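PDB 3LOQ: universal stress protein, which is of unknown precise function but binds adenosine monophosphate and, as a universal stress protein, probably takes part in the stress response. Local coordinates for residues F57-T62 with E79-A84; I127-R132 with G143-G148; G198-I203 with G227-V232. All coordinates share one frame; numbering follows the deposited sequence.

Contact 1. Residues F57-T62 with E79-A84. With AMP (adenosine monophosphate), chain C.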
ATOM      1  N   PHE A  57      -0.125  13.374  11.106  1.00 40.61           N
ATOM      2  CA  PHE A  57       1.133  14.072  10.957  1.00 40.34           C
ATOM      3  C   PHE A  57       1.932  13.843  12.218  1.00 38.31           C
ATOM      4  O   PHE A  57       1.447  14.046  13.315  1.00 42.52           O
ATOM      5  CB  PHE A  57       0.919  15.569  10.752  1.00 39.64           C
ATOM      6  CG  PHE A  57       2.199  16.375  10.836  1.00 45.67           C
ATOM      7  CD1 PHE A  57       3.083  16.411   9.771  1.00 48.17           C
ATOM      8  CD2 PHE A  57       2.514  17.087  11.985  1.00 43.28           C
ATOM      9  CE1 PHE A  57       4.255  17.146   9.837  1.00 53.78           C
ATOM     10  CE2 PHE A  57       3.689  17.831  12.062  1.00 51.47           C
ATOM     11  CZ  PHE A  57       4.563  17.860  10.988  1.00 55.04           C
ATOM     12  N   VAL A  58       3.168  13.422  12.065  1.00 39.24           N
ATOM     13  CA  VAL A  58       3.980  13.132  13.229  1.00 44.15           C
ATOM     14  C   VAL A  58       5.115  14.144  13.284  1.00 51.32           C
ATOM     15  O   VAL A  58       5.761  14.421  12.265  1.00 50.17           O
ATOM     16  CB  VAL A  58       4.530  11.694  13.160  1.00 44.68           C
ATOM     17  CG1 VAL A  58       5.436  11.386  14.346  1.00 42.13           C
ATOM     18  CG2 VAL A  58       3.368  10.691  13.073  1.00 40.49           C
ATOM     19  N   ILE A  59       5.327  14.734  14.457  1.00 49.44           N
ATOM     20  CA  ILE A  59       6.517  15.542  14.671  1.00 47.55           C
ATOM     21  C   ILE A  59       7.690  14.584  14.869  1.00 49.20           C
ATOM     22  O   ILE A  59       7.765  13.826  15.853  1.00 49.81           O
ATOM     23  CB  ILE A  59       6.351  16.519  15.853  1.00 50.87           C
ATOM     24  CG1 ILE A  59       5.257  17.543  15.526  1.00 49.21           C
ATOM     25  CG2 ILE A  59       7.671  17.231  16.138  1.00 45.97           C
ATOM     26  CD1 ILE A  59       4.234  17.738  16.614  1.00 47.30           C
ATOM     27  N   ASN A  60       8.590  14.591  13.895  1.00 44.54           N
ATOM     28  CA  ASN A  60       9.653  13.611  13.850  1.00 48.57           C
ATOM     29  C   ASN A  60      10.831  14.021  14.740  1.00 53.63           C
ATOM     30  O   ASN A  60      11.662  14.843  14.351  1.00 54.63           O
ATOM     31  CB  ASN A  60      10.089  13.392  12.397  1.00 42.89           C
ATOM     32  CG  ASN A  60      11.154  12.326  12.258  1.00 47.08           C
ATOM     33  OD1 ASN A  60      11.652  11.796  13.247  1.00 54.31           O
ATOM     34  ND2 ASN A  60      11.515  12.011  11.023  1.00 44.60           N
ATOM     35  N   LEU A  61      10.883  13.447  15.939  1.00 50.27           N
ATOM     36  CA  LEU A  61      11.963  13.732  16.880  1.00 56.78           C
ATOM     37  C   LEU A  61      13.174  12.859  16.592  1.00 60.26           C
ATOM     38  O   LEU A  61      14.278  13.127  17.054  1.00 65.51           O
ATOM     39  CB  LEU A  61      11.488  13.527  18.326  1.00 52.91           C
ATOM     40  CG  LEU A  61      10.311  14.447  18.676  1.00 55.86           C
ATOM     41  CD1 LEU A  61       9.985  14.429  20.156  1.00 49.80           C
ATOM     42  CD2 LEU A  61      10.589  15.875  18.207  1.00 55.75           C
ATOM     43  N   THR A  62      12.952  11.811  15.817  1.00 62.37           N
ATOM     44  CA  THR A  62      13.981  10.825  15.528  1.00 69.91           C
ATOM     45  C   THR A  62      15.269  11.436  15.007  1.00 82.35           C
ATOM     46  O   THR A  62      16.358  11.113  15.480  1.00 85.61           O
ATOM     47  CB  THR A  62      13.454   9.811  14.520  1.00 67.26           C
ATOM     48  OG1 THR A  62      12.697   8.822  15.226  1.00 69.19           O
ATOM     49  CG2 THR A  62      14.597   9.147  13.738  1.00 63.00           C
ATOM     50  N   GLU A  79       7.403  24.897  15.753  1.00 68.07           N
ATOM     51  CA  GLU A  79       7.609  25.108  14.333  1.00 71.84           C
ATOM     52  C   GLU A  79       6.770  24.086  13.578  1.00 69.31           C
ATOM     53  O   GLU A  79       5.918  24.446  12.768  1.00 63.24           O
ATOM     54  CB  GLU A  79       9.081  24.922  13.959  1.00 79.47           C
ATOM     55  CG  GLU A  79      10.013  25.986  14.485  1.00 89.18           C
ATOM     56  CD  GLU A  79      10.294  27.061  13.461  1.00 98.93           C
ATOM     57  OE1 GLU A  79      10.031  26.823  12.263  1.00101.92           O
ATOM     58  OE2 GLU A  79      10.786  28.144  13.850  1.00103.34           O
HETATM   59  N   MSE A  80       7.007  22.805  13.861  1.00 68.19           N
HETATM   60  CA  MSE A  80       6.357  21.731  13.111  1.00 60.09           C
HETATM   61  C   MSE A  80       4.839  21.780  13.203  1.00 55.29           C
HETATM   62  O   MSE A  80       4.155  21.612  12.204  1.00 57.20           O
HETATM   63  CB  MSE A  80       6.882  20.359  13.530  1.00 55.51           C
HETATM   64  CG  MSE A  80       8.326  20.108  13.129  1.00 56.69           C
HETATM   65 SE   MSE A  80       8.786  20.874  11.381  0.85 74.00          SE
HETATM   66  CE  MSE A  80      10.219  19.642  10.877  1.00 99.00           C
ATOM     67  N   SER A  81       4.319  22.042  14.396  1.00 54.13           N
ATOM     68  CA  SER A  81       2.876  22.097  14.599  1.00 50.43           C
ATOM     69  C   SER A  81       2.222  23.200  13.786  1.00 57.71           C
ATOM     70  O   SER A  81       1.117  23.021  13.268  1.00 57.94           O
ATOM     71  CB  SER A  81       2.565  22.297  16.075  1.00 55.97           C
ATOM     72  OG  SER A  81       3.134  21.253  16.848  1.00 66.12           O
ATOM     73  N   GLU A  82       2.895  24.343  13.675  0.50 62.27           N
ATOM     74  CA  GLU A  82       2.368  25.471  12.907  0.50 63.46           C
ATOM     75  C   GLU A  82       2.339  25.167  11.414  0.50 59.42           C
ATOM     76  O   GLU A  82       1.389  25.528  10.718  0.50 59.50           O
ATOM     77  CB  GLU A  82       3.184  26.746  13.163  0.50 68.56           C
ATOM     78  CG  GLU A  82       2.977  27.860  12.126  0.50 67.37           C
ATOM     79  CD  GLU A  82       1.673  28.635  12.312  0.50 67.40           C
ATOM     80  OE1 GLU A  82       0.613  28.005  12.535  0.50 64.40           O
ATOM     81  OE2 GLU A  82       1.715  29.884  12.223  0.50 66.00           O
ATOM     82  N   LYS A  83       3.387  24.514  10.921  1.00 51.97           N
ATOM     83  CA  LYS A  83       3.428  24.115   9.527  1.00 43.13           C
ATOM     84  C   LYS A  83       2.264  23.176   9.192  1.00 47.72           C
ATOM     85  O   LYS A  83       1.542  23.396   8.218  1.00 49.63           O
ATOM     86  CB  LYS A  83       4.776  23.476   9.213  1.00 47.50           C
ATOM     87  CG  LYS A  83       5.925  24.448   9.393  1.00 55.03           C
ATOM     88  CD  LYS A  83       7.244  23.882   8.890  1.00 65.58           C
ATOM     89  CE  LYS A  83       8.323  24.974   8.878  1.00 77.71           C
ATOM     90  NZ  LYS A  83       7.974  26.139   7.981  1.00 83.76           N
ATOM     91  N   ALA A  84       2.052  22.151  10.016  1.00 44.79           N
ATOM     92  CA  ALA A  84       0.944  21.224   9.778  1.00 46.47           C
ATOM     93  C   ALA A  84      -0.416  21.939   9.757  1.00 51.74           C
ATOM     94  O   ALA A  84      -1.281  21.649   8.914  1.00 50.11           O
ATOM     95  CB  ALA A  84       0.946  20.094  10.815  1.00 42.43           C
TER
HETATM   96  P   AMP C 271       9.804   7.083   2.738  1.00 38.57           P
HETATM   97  O1P AMP C 271       9.947   5.587   2.623  1.00 42.00           O
HETATM   98  O2P AMP C 271      10.303   7.715   4.025  1.00 44.35           O
HETATM   99  O3P AMP C 271      10.218   7.820   1.486  1.00 43.75           O
HETATM  100  O5' AMP C 271       8.206   7.296   2.823  1.00 39.07           O
HETATM  101  C5' AMP C 271       7.699   8.627   2.835  1.00 28.68           C
HETATM  102  C4' AMP C 271       6.332   8.564   3.464  1.00 34.28           C
HETATM  103  O4' AMP C 271       6.452   8.310   4.864  1.00 41.89           O
HETATM  104  C3' AMP C 271       5.635   9.898   3.408  1.00 42.36           C
HETATM  105  O3' AMP C 271       4.946  10.003   2.179  1.00 39.83           O
HETATM  106  C2' AMP C 271       4.664   9.797   4.555  1.00 43.31           C
HETATM  107  O2' AMP C 271       3.553   9.038   4.083  1.00 46.86           O
HETATM  108  C1' AMP C 271       5.405   8.968   5.582  1.00 36.93           C
HETATM  109  N9  AMP C 271       6.015   9.891   6.563  1.00 38.89           N
HETATM  110  C8  AMP C 271       7.313  10.252   6.594  1.00 39.11           C
HETATM  111  N7  AMP C 271       7.552  11.118   7.614  1.00 39.39           N
HETATM  112  C5  AMP C 271       6.378  11.319   8.249  1.00 36.90           C
HETATM  113  C6  AMP C 271       5.920  12.113   9.401  1.00 34.12           C
HETATM  114  N6  AMP C 271       6.786  12.878  10.098  1.00 39.51           N
HETATM  115  N1  AMP C 271       4.621  12.044   9.738  1.00 37.12           N
HETATM  116  C2  AMP C 271       3.748  11.280   9.058  1.00 40.63           C
HETATM  117  N3  AMP C 271       4.094  10.530   8.005  1.00 38.95           N
HETATM  118  C4  AMP C 271       5.373  10.504   7.564  1.00 38.33           C
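The ring of Phe57 takes the methyl of Ala84 over one face. CB of Ala84 lies 3.9 Å from the ring centroid and 22° off the ring normal, which is the geometry of a CH-pi contact, although the methyl is displaced toward the rim: it comes nearest to CD2 of Phe57, at 3.6 Å. Setting CG of Phe57 anti to its own backbone N (chi1 170°) carries the ring across to the helix. Its CZ end reaches the preceding helical turn, where it meets CB of Met80, a selenomethionine, at 4.3 Å. Phe108 meets the same ring edge-to-face, and Leu88, one turn further along the helix, also touches it.

This is the strand-to-helix packing of the alpha/beta fold of universal stress proteins: helix 75-97 lies against the end of strand 52-60, and no hydrogen bond joins the two segments.

Ile59, two residues on and pointing the same way, makes the second half of the contact. Its CG1 packs on CB of Met80 at 3.8 Å, the two side chains crossing at a slant, and CD1 reaches to 3.7 Å from OG of Ser81. That hydroxyl is hydrogen-bonded to the carbonyl of Ile77, so the isoleucine methyl lies beside a polar atom already engaged within its helix. The Met80 chain bends about its CB-CG bond, and the selenium takes no part in this packing.

Val58, between the two packing residues, belongs to the nucleotide site instead. Its backbone reads the adenine edge of AMP, N giving a hydrogen bond to N1 of AMP at 3.1 Å, while N6 of AMP donates to O of Val58 over 2.9 Å in a nearly straight bond (176°).

Contact 2. Residues I127-R132 with G143-G148; sequences IAMGSR and GSVSEG. With AMP (adenosine monophosphate), chain C.
Chi1 of Arg132 (63°) puts CG between the backbone N and the carbonyl carbon, and from there the chain runs extended to NE, bringing the guanidinium to Gly143. NH1 and NH2 of Arg132 both donate to O of Gly143, end-on, the NH2 bond measuring 3.1 Å; the oxygen is tilted slightly from the guanidinium plane. NH1 of Arg132 also bonds O3P of AMP at 2.9 Å, and the backbone N of Arg132 donates to that same oxygen, so one arginine joins phosphate and loop.

The opposing segment grips the phosphate from the start of helix 145-152. OG of Ser144 and OG of Ser146 each donate to O1P of AMP at 2.6 Å, and N of Ser146 adds a third bond to it; N of Val145 serves O2P. Ser144 is also the N-cap, its OG accepting from N of Glu147 at 3.1 Å (160°). Without this hydroxyl, as with an alanine here, O1P would probably lose one of its donors and N of Glu147 its cap.

Deeper in, CE of Met129, a selenomethionine, packs on CG1 of Val145 at 3.9 Å and lies 3.3 Å from O4' of AMP. Gly130 and Gly133, then Gly143 and Ser144 at the helix start, follow the spacing G-X2-G-X9-G-S, a glycine-rich phosphate-binding motif consistent with the ATP-binding type of universal stress protein, here holding AMP.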
ATOM      1  N   ILE A 127      -3.511   1.293   5.614  1.00 42.33           N
ATOM      2  CA  ILE A 127      -2.690   2.476   5.504  1.00 37.03           C
ATOM      3  C   ILE A 127      -2.439   2.759   4.037  1.00 40.80           C
ATOM      4  O   ILE A 127      -2.063   1.855   3.283  1.00 41.32           O
ATOM      5  CB  ILE A 127      -1.349   2.262   6.221  1.00 33.71           C
ATOM      6  CG1 ILE A 127      -1.600   1.850   7.674  1.00 35.99           C
ATOM      7  CG2 ILE A 127      -0.526   3.509   6.193  1.00 31.95           C
ATOM      8  CD1 ILE A 127      -0.349   1.420   8.429  1.00 30.80           C
ATOM      9  N   ALA A 128      -2.665   4.007   3.629  1.00 33.78           N
ATOM     10  CA  ALA A 128      -2.328   4.454   2.282  1.00 31.45           C
ATOM     11  C   ALA A 128      -1.314   5.552   2.440  1.00 35.18           C
ATOM     12  O   ALA A 128      -1.569   6.537   3.130  1.00 41.55           O
ATOM     13  CB  ALA A 128      -3.568   4.978   1.567  1.00 35.42           C
HETATM   14  N   MSE A 129      -0.144   5.391   1.836  1.00 36.60           N
HETATM   15  CA  MSE A 129       0.911   6.360   2.069  1.00 30.70           C
HETATM   16  C   MSE A 129       1.782   6.516   0.839  1.00 34.89           C
HETATM   17  O   MSE A 129       1.681   5.723  -0.095  1.00 37.41           O
HETATM   18  CB  MSE A 129       1.747   5.973   3.286  1.00 27.87           C
HETATM   19  CG  MSE A 129       2.592   4.716   3.086  1.00 35.60           C
HETATM   20 SE   MSE A 129       3.402   4.113   4.773  0.85 45.83          SE
HETATM   21  CE  MSE A 129       4.556   5.636   5.164  1.00 33.73           C
ATOM     22  N   GLY A 130       2.611   7.559   0.833  1.00 35.11           N
ATOM     23  CA  GLY A 130       3.532   7.804  -0.261  1.00 36.42           C
ATOM     24  C   GLY A 130       4.888   7.171   0.006  1.00 37.66           C
ATOM     25  O   GLY A 130       5.091   6.504   1.020  1.00 31.65           O
ATOM     26  N   SER A 131       5.811   7.369  -0.923  1.00 35.22           N
ATOM     27  CA  SER A 131       7.196   6.990  -0.737  1.00 37.84           C
ATOM     28  C   SER A 131       8.017   7.874  -1.674  1.00 41.13           C
ATOM     29  O   SER A 131       7.560   8.218  -2.763  1.00 42.89           O
ATOM     30  CB  SER A 131       7.394   5.520  -1.087  1.00 33.48           C
ATOM     31  OG  SER A 131       8.774   5.220  -1.257  1.00 33.04           O
ATOM     32  N   ARG A 132       9.222   8.250  -1.271  1.00 38.36           N
ATOM     33  CA  ARG A 132      10.017   9.096  -2.149  1.00 36.52           C
ATOM     34  C   ARG A 132      10.734   8.263  -3.219  1.00 34.16           C
ATOM     35  O   ARG A 132      11.475   8.792  -4.053  1.00 37.00           O
ATOM     36  CB  ARG A 132      10.959  10.018  -1.362  1.00 41.67           C
ATOM     37  CG  ARG A 132      11.999   9.306  -0.550  1.00 54.85           C
ATOM     38  CD  ARG A 132      12.678  10.243   0.445  1.00 59.28           C
ATOM     39  NE  ARG A 132      13.965   9.685   0.858  1.00 67.93           N
ATOM     40  CZ  ARG A 132      14.106   8.661   1.702  1.00 66.28           C
ATOM     41  NH1 ARG A 132      13.029   8.090   2.235  1.00 57.47           N
ATOM     42  NH2 ARG A 132      15.324   8.207   2.010  1.00 57.61           N
ATOM     43  N   GLY A 143      17.062   6.513   6.031  1.00 36.79           N
ATOM     44  CA  GLY A 143      15.825   6.087   6.650  1.00 32.50           C
ATOM     45  C   GLY A 143      14.698   6.021   5.628  1.00 42.81           C
ATOM     46  O   GLY A 143      14.716   6.714   4.601  1.00 46.54           O
ATOM     47  N   SER A 144      13.718   5.174   5.913  1.00 34.39           N
ATOM     48  CA  SER A 144      12.557   5.013   5.057  1.00 31.97           C
ATOM     49  C   SER A 144      11.381   4.708   5.955  1.00 36.32           C
ATOM     50  O   SER A 144      11.305   3.617   6.541  1.00 35.58           O
ATOM     51  CB  SER A 144      12.764   3.854   4.088  1.00 26.96           C
ATOM     52  OG  SER A 144      11.596   3.647   3.307  1.00 36.73           O
ATOM     53  N   VAL A 145      10.492   5.685   6.094  1.00 33.30           N
ATOM     54  CA  VAL A 145       9.280   5.529   6.882  1.00 34.82           C
ATOM     55  C   VAL A 145       8.363   4.497   6.246  1.00 37.43           C
ATOM     56  O   VAL A 145       7.737   3.705   6.954  1.00 40.54           O
ATOM     57  CB  VAL A 145       8.543   6.874   7.066  1.00 39.45           C
ATOM     58  CG1 VAL A 145       7.226   6.671   7.803  1.00 29.30           C
ATOM     59  CG2 VAL A 145       9.449   7.862   7.833  1.00 33.39           C
ATOM     60  N   SER A 146       8.322   4.464   4.916  1.00 35.18           N
ATOM     61  CA  SER A 146       7.428   3.529   4.239  1.00 31.77           C
ATOM     62  C   SER A 146       7.912   2.094   4.426  1.00 33.25           C
ATOM     63  O   SER A 146       7.103   1.193   4.656  1.00 35.66           O
ATOM     64  CB  SER A 146       7.226   3.883   2.752  1.00 34.81           C
ATOM     65  OG  SER A 146       8.383   3.643   1.964  1.00 34.87           O
ATOM     66  N   GLU A 147       9.222   1.871   4.365  1.00 33.02           N
ATOM     67  CA  GLU A 147       9.731   0.523   4.635  1.00 36.07           C
ATOM     68  C   GLU A 147       9.513   0.093   6.089  1.00 37.33           C
ATOM     69  O   GLU A 147       9.151  -1.052   6.354  1.00 39.74           O
ATOM     70  CB  GLU A 147      11.199   0.377   4.227  1.00 40.38           C
ATOM     71  CG  GLU A 147      11.392   0.246   2.716  1.00 51.52           C
ATOM     72  CD  GLU A 147      10.728  -0.998   2.122  1.00 52.98           C
ATOM     73  OE1 GLU A 147      11.045  -2.118   2.594  1.00 50.27           O
ATOM     74  OE2 GLU A 147       9.905  -0.854   1.172  1.00 53.67           O
ATOM     75  N   GLY A 148       9.728   1.010   7.027  1.00 37.94           N
ATOM     76  CA  GLY A 148       9.461   0.737   8.430  1.00 31.89           C
ATOM     77  C   GLY A 148       8.012   0.305   8.638  1.00 36.22           C
ATOM     78  O   GLY A 148       7.755  -0.726   9.251  1.00 40.30           O
TER
HETATM   79  P   AMP C 271       9.804   7.083   2.738  1.00 38.57           P
HETATM   80  O1P AMP C 271       9.947   5.587   2.623  1.00 42.00           O
HETATM   81  O2P AMP C 271      10.303   7.715   4.025  1.00 44.35           O
HETATM   82  O3P AMP C 271      10.218   7.820   1.486  1.00 43.75           O
HETATM   83  O5' AMP C 271       8.206   7.296   2.823  1.00 39.07           O
HETATM   84  C5' AMP C 271       7.699   8.627   2.835  1.00 28.68           C
HETATM   85  C4' AMP C 271       6.332   8.564   3.464  1.00 34.28           C
HETATM   86  O4' AMP C 271       6.452   8.310   4.864  1.00 41.89           O
HETATM   87  C3' AMP C 271       5.635   9.898   3.408  1.00 42.36           C
HETATM   88  O3' AMP C 271       4.946  10.003   2.179  1.00 39.83           O
HETATM   89  C2' AMP C 271       4.664   9.797   4.555  1.00 43.31           C
HETATM   90  O2' AMP C 271       3.553   9.038   4.083  1.00 46.86           O
HETATM   91  C1' AMP C 271       5.405   8.968   5.582  1.00 36.93           C
HETATM   92  N9  AMP C 271       6.015   9.891   6.563  1.00 38.89           N
HETATM   93  C8  AMP C 271       7.313  10.252   6.594  1.00 39.11           C
HETATM   94  N7  AMP C 271       7.552  11.118   7.614  1.00 39.39           N
HETATM   95  C5  AMP C 271       6.378  11.319   8.249  1.00 36.90           C
HETATM   96  C6  AMP C 271       5.920  12.113   9.401  1.00 34.12           C
HETATM   97  N6  AMP C 271       6.786  12.878  10.098  1.00 39.51           N
HETATM   98  N1  AMP C 271       4.621  12.044   9.738  1.00 37.12           N
HETATM   99  C2  AMP C 271       3.748  11.280   9.058  1.00 40.63           C
HETATM  100  N3  AMP C 271       4.094  10.530   8.005  1.00 38.95           N
HETATM  101  C4  AMP C 271       5.373  10.504   7.564  1.00 38.33           C

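Contact 3. Residues G198-I203 with G227-V232; sequences GGELHI and GIEVHV
The carbonyl oxygen of Glu229 receives N of Leu201 at 2.7 Å, the shortest hydrogen bond between the two segments and nearly straight (172°). O of Leu201 then accepts from N of His231, and N of Ile203 donates to O of His231 at 2.9 Å, giving the parallel register Leu201-Val230, His202-His231 and Ile203-Val232. Before the first of these pairs a water takes over, donating to O of Gly199 and accepting from N of Glu229.

On one side of the sheet Leu201, Ile203, Val230 and Val232 pack together; CD1 of Ile203 reaches CG2 of Val230 at 4.0 Å, and Ile223 of helix 213-225 touches both residues. The two strands and that helix form a beta-alpha-beta unit.

The other side carries the imidazoles. The rings of His202 and His231 are near-parallel but laterally displaced, with planes at 29°, centroids 5.0 Å apart and little overlap; NE2 of His202 comes to 3.5 Å from CD2 of His231. With CG anti to the backbone N (chi1 -178°) and an extended chain, Glu229 lies alongside Glu200, bringing its OE2 to 3.6 Å from OE1 of Glu200. NE2 of His231 donates to that OE2 over a long 3.3 Å, on its anti side, in the imidazole plane but tilted from the carboxylate plane. Two carboxylates this close would be expected to repel; the bond from His231 may offset part of that cost and favour a protonated imidazole, and Arg172, which touches the Glu200 side chain, may also ease it.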
ATOM      1  N   GLY A 198     -15.810  -4.197 -11.676  1.00 57.93           N
ATOM      2  CA  GLY A 198     -16.007  -4.856 -12.955  1.00 57.22           C
ATOM      3  C   GLY A 198     -14.746  -5.013 -13.790  1.00 64.06           C
ATOM      4  O   GLY A 198     -14.821  -5.201 -15.008  1.00 67.61           O
ATOM      5  N   GLY A 199     -13.584  -4.960 -13.146  1.00 60.52           N
ATOM      6  CA  GLY A 199     -12.335  -5.036 -13.880  1.00 61.05           C
ATOM      7  C   GLY A 199     -11.897  -6.431 -14.302  1.00 60.84           C
ATOM      8  O   GLY A 199     -12.724  -7.313 -14.569  1.00 63.24           O
ATOM      9  N   GLU A 200     -10.577  -6.610 -14.372  1.00 53.13           N
ATOM     10  CA  GLU A 200      -9.946  -7.873 -14.725  1.00 53.64           C
ATOM     11  C   GLU A 200      -8.965  -8.238 -13.628  1.00 53.00           C
ATOM     12  O   GLU A 200      -8.208  -7.389 -13.160  1.00 54.88           O
ATOM     13  CB  GLU A 200      -9.133  -7.741 -16.008  1.00 56.54           C
ATOM     14  CG  GLU A 200      -9.916  -7.644 -17.285  1.00 73.08           C
ATOM     15  CD  GLU A 200      -9.010  -7.365 -18.476  1.00 82.96           C
ATOM     16  OE1 GLU A 200      -9.526  -6.952 -19.543  1.00 90.71           O
ATOM     17  OE2 GLU A 200      -7.781  -7.554 -18.337  1.00 79.39           O
ATOM     18  N   LEU A 201      -8.947  -9.509 -13.256  1.00 44.02           N
ATOM     19  CA  LEU A 201      -8.004 -10.008 -12.272  1.00 39.53           C
ATOM     20  C   LEU A 201      -6.899 -10.749 -12.982  1.00 40.91           C
ATOM     21  O   LEU A 201      -7.151 -11.578 -13.852  1.00 44.85           O
ATOM     22  CB  LEU A 201      -8.707 -10.944 -11.293  1.00 36.20           C
ATOM     23  CG  LEU A 201      -7.864 -11.660 -10.260  1.00 40.35           C
ATOM     24  CD1 LEU A 201      -7.154 -10.667  -9.361  1.00 36.92           C
ATOM     25  CD2 LEU A 201      -8.802 -12.550  -9.463  1.00 43.91           C
ATOM     26  N   HIS A 202      -5.666 -10.426 -12.618  1.00 40.15           N
ATOM     27  CA  HIS A 202      -4.508 -11.086 -13.185  1.00 37.77           C
ATOM     28  C   HIS A 202      -3.691 -11.636 -12.043  1.00 37.09           C
ATOM     29  O   HIS A 202      -3.506 -10.965 -11.044  1.00 39.34           O
ATOM     30  CB  HIS A 202      -3.677 -10.097 -14.009  1.00 37.74           C
ATOM     31  CG  HIS A 202      -4.191  -9.892 -15.401  1.00 47.49           C
ATOM     32  ND1 HIS A 202      -5.098  -8.904 -15.725  1.00 48.10           N
ATOM     33  CD2 HIS A 202      -3.934 -10.561 -16.553  1.00 43.31           C
ATOM     34  CE1 HIS A 202      -5.364  -8.958 -17.017  1.00 45.84           C
ATOM     35  NE2 HIS A 202      -4.674  -9.957 -17.543  1.00 47.46           N
ATOM     36  N   ILE A 203      -3.220 -12.864 -12.191  1.00 40.57           N
ATOM     37  CA  ILE A 203      -2.464 -13.535 -11.149  1.00 41.92           C
ATOM     38  C   ILE A 203      -1.153 -14.016 -11.742  1.00 44.76           C
ATOM     39  O   ILE A 203      -1.157 -14.733 -12.739  1.00 44.55           O
ATOM     40  CB  ILE A 203      -3.241 -14.743 -10.607  1.00 40.54           C
ATOM     41  CG1 ILE A 203      -4.617 -14.298 -10.108  1.00 40.30           C
ATOM     42  CG2 ILE A 203      -2.461 -15.433  -9.489  1.00 35.81           C
ATOM     43  CD1 ILE A 203      -5.461 -15.409  -9.596  1.00 39.68           C
ATOM     44  N   GLY A 227     -17.616 -15.883 -11.525  1.00 55.72           N
ATOM     45  CA  GLY A 227     -18.090 -14.700 -12.210  1.00 56.90           C
ATOM     46  C   GLY A 227     -17.074 -13.576 -12.342  1.00 66.43           C
ATOM     47  O   GLY A 227     -17.446 -12.424 -12.575  1.00 65.25           O
ATOM     48  N   ILE A 228     -15.792 -13.903 -12.201  1.00 65.08           N
ATOM     49  CA  ILE A 228     -14.735 -12.905 -12.328  1.00 57.79           C
ATOM     50  C   ILE A 228     -13.881 -13.184 -13.555  1.00 55.49           C
ATOM     51  O   ILE A 228     -13.576 -14.342 -13.855  1.00 52.75           O
ATOM     52  CB  ILE A 228     -13.824 -12.904 -11.092  1.00 55.80           C
ATOM     53  CG1 ILE A 228     -14.587 -12.388  -9.877  1.00 52.66           C
ATOM     54  CG2 ILE A 228     -12.601 -12.044 -11.333  1.00 55.38           C
ATOM     55  CD1 ILE A 228     -13.961 -12.785  -8.558  1.00 51.01           C
ATOM     56  N   GLU A 229     -13.490 -12.129 -14.267  1.00 49.13           N
ATOM     57  CA  GLU A 229     -12.575 -12.308 -15.384  1.00 48.94           C
ATOM     58  C   GLU A 229     -11.131 -12.386 -14.874  1.00 46.81           C
ATOM     59  O   GLU A 229     -10.580 -11.411 -14.347  1.00 40.56           O
ATOM     60  CB  GLU A 229     -12.734 -11.210 -16.436  1.00 49.72           C
ATOM     61  CG  GLU A 229     -11.821 -11.412 -17.629  1.00 57.52           C
ATOM     62  CD  GLU A 229     -11.785 -10.203 -18.562  1.00 72.34           C
ATOM     63  OE1 GLU A 229     -12.549  -9.230 -18.335  1.00 67.12           O
ATOM     64  OE2 GLU A 229     -10.985 -10.232 -19.525  1.00 77.56           O
ATOM     65  N   VAL A 230     -10.531 -13.561 -15.025  1.00 43.83           N
ATOM     66  CA  VAL A 230      -9.246 -13.829 -14.409  1.00 45.43           C
ATOM     67  C   VAL A 230      -8.275 -14.415 -15.427  1.00 46.89           C
ATOM     68  O   VAL A 230      -8.660 -15.195 -16.284  1.00 47.99           O
ATOM     69  CB  VAL A 230      -9.422 -14.800 -13.239  1.00 43.60           C
ATOM     70  CG1 VAL A 230     -10.046 -16.095 -13.731  1.00 40.34           C
ATOM     71  CG2 VAL A 230      -8.095 -15.075 -12.567  1.00 37.37           C
ATOM     72  N   HIS A 231      -7.014 -14.018 -15.347  1.00 50.36           N
ATOM     73  CA  HIS A 231      -5.988 -14.600 -16.202  1.00 48.68           C
ATOM     74  C   HIS A 231      -4.787 -14.944 -15.349  1.00 51.51           C
ATOM     75  O   HIS A 231      -4.280 -14.107 -14.598  1.00 51.58           O
ATOM     76  CB  HIS A 231      -5.567 -13.631 -17.297  1.00 45.26           C
ATOM     77  CG  HIS A 231      -6.698 -13.180 -18.161  1.00 54.90           C
ATOM     78  ND1 HIS A 231      -7.200 -13.950 -19.192  1.00 55.79           N
ATOM     79  CD2 HIS A 231      -7.433 -12.042 -18.142  1.00 53.05           C
ATOM     80  CE1 HIS A 231      -8.193 -13.304 -19.773  1.00 60.97           C
ATOM     81  NE2 HIS A 231      -8.355 -12.144 -19.158  1.00 62.40           N
ATOM     82  N   VAL A 232      -4.328 -16.178 -15.482  1.00 47.56           N
ATOM     83  CA  VAL A 232      -3.231 -16.660 -14.674  1.00 46.46           C
ATOM     84  C   VAL A 232      -1.935 -16.704 -15.480  1.00 53.12           C
ATOM     85  O   VAL A 232      -1.928 -17.129 -16.631  1.00 60.17           O
ATOM     86  CB  VAL A 232      -3.590 -18.022 -14.067  1.00 45.89           C
ATOM     87  CG1 VAL A 232      -2.349 -18.832 -13.801  1.00 51.12           C
ATOM     88  CG2 VAL A 232      -4.410 -17.804 -12.794  1.00 38.12           C
TER
HETATM   89  O   HOH W   1     -14.581  -9.402 -13.352  1.00 52.36           O

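How the contacts relate
Contacts 1 and 2 serve the two ends of one AMP molecule: residues 57-62 meet the adenine, residues 127-132 and 143-148 hold the phosphate and ribose, with Val145 also reaching the base. Their centres are 17 Å apart and their nearest atoms about 6 Å, so the nucleotide bridges segments that do not touch. Contact 3 belongs to the second Usp-like half of the chain, its centre 29 Å from that of contact 2 and 43 Å from that of contact 1, and lies away from the nucleotide site. All three reach one mixed sheet, in which strands 157-160 and 285-288 pair antiparallel and join the two halves. Contacts 1 and 3 fall on opposite sides of the chain's centre.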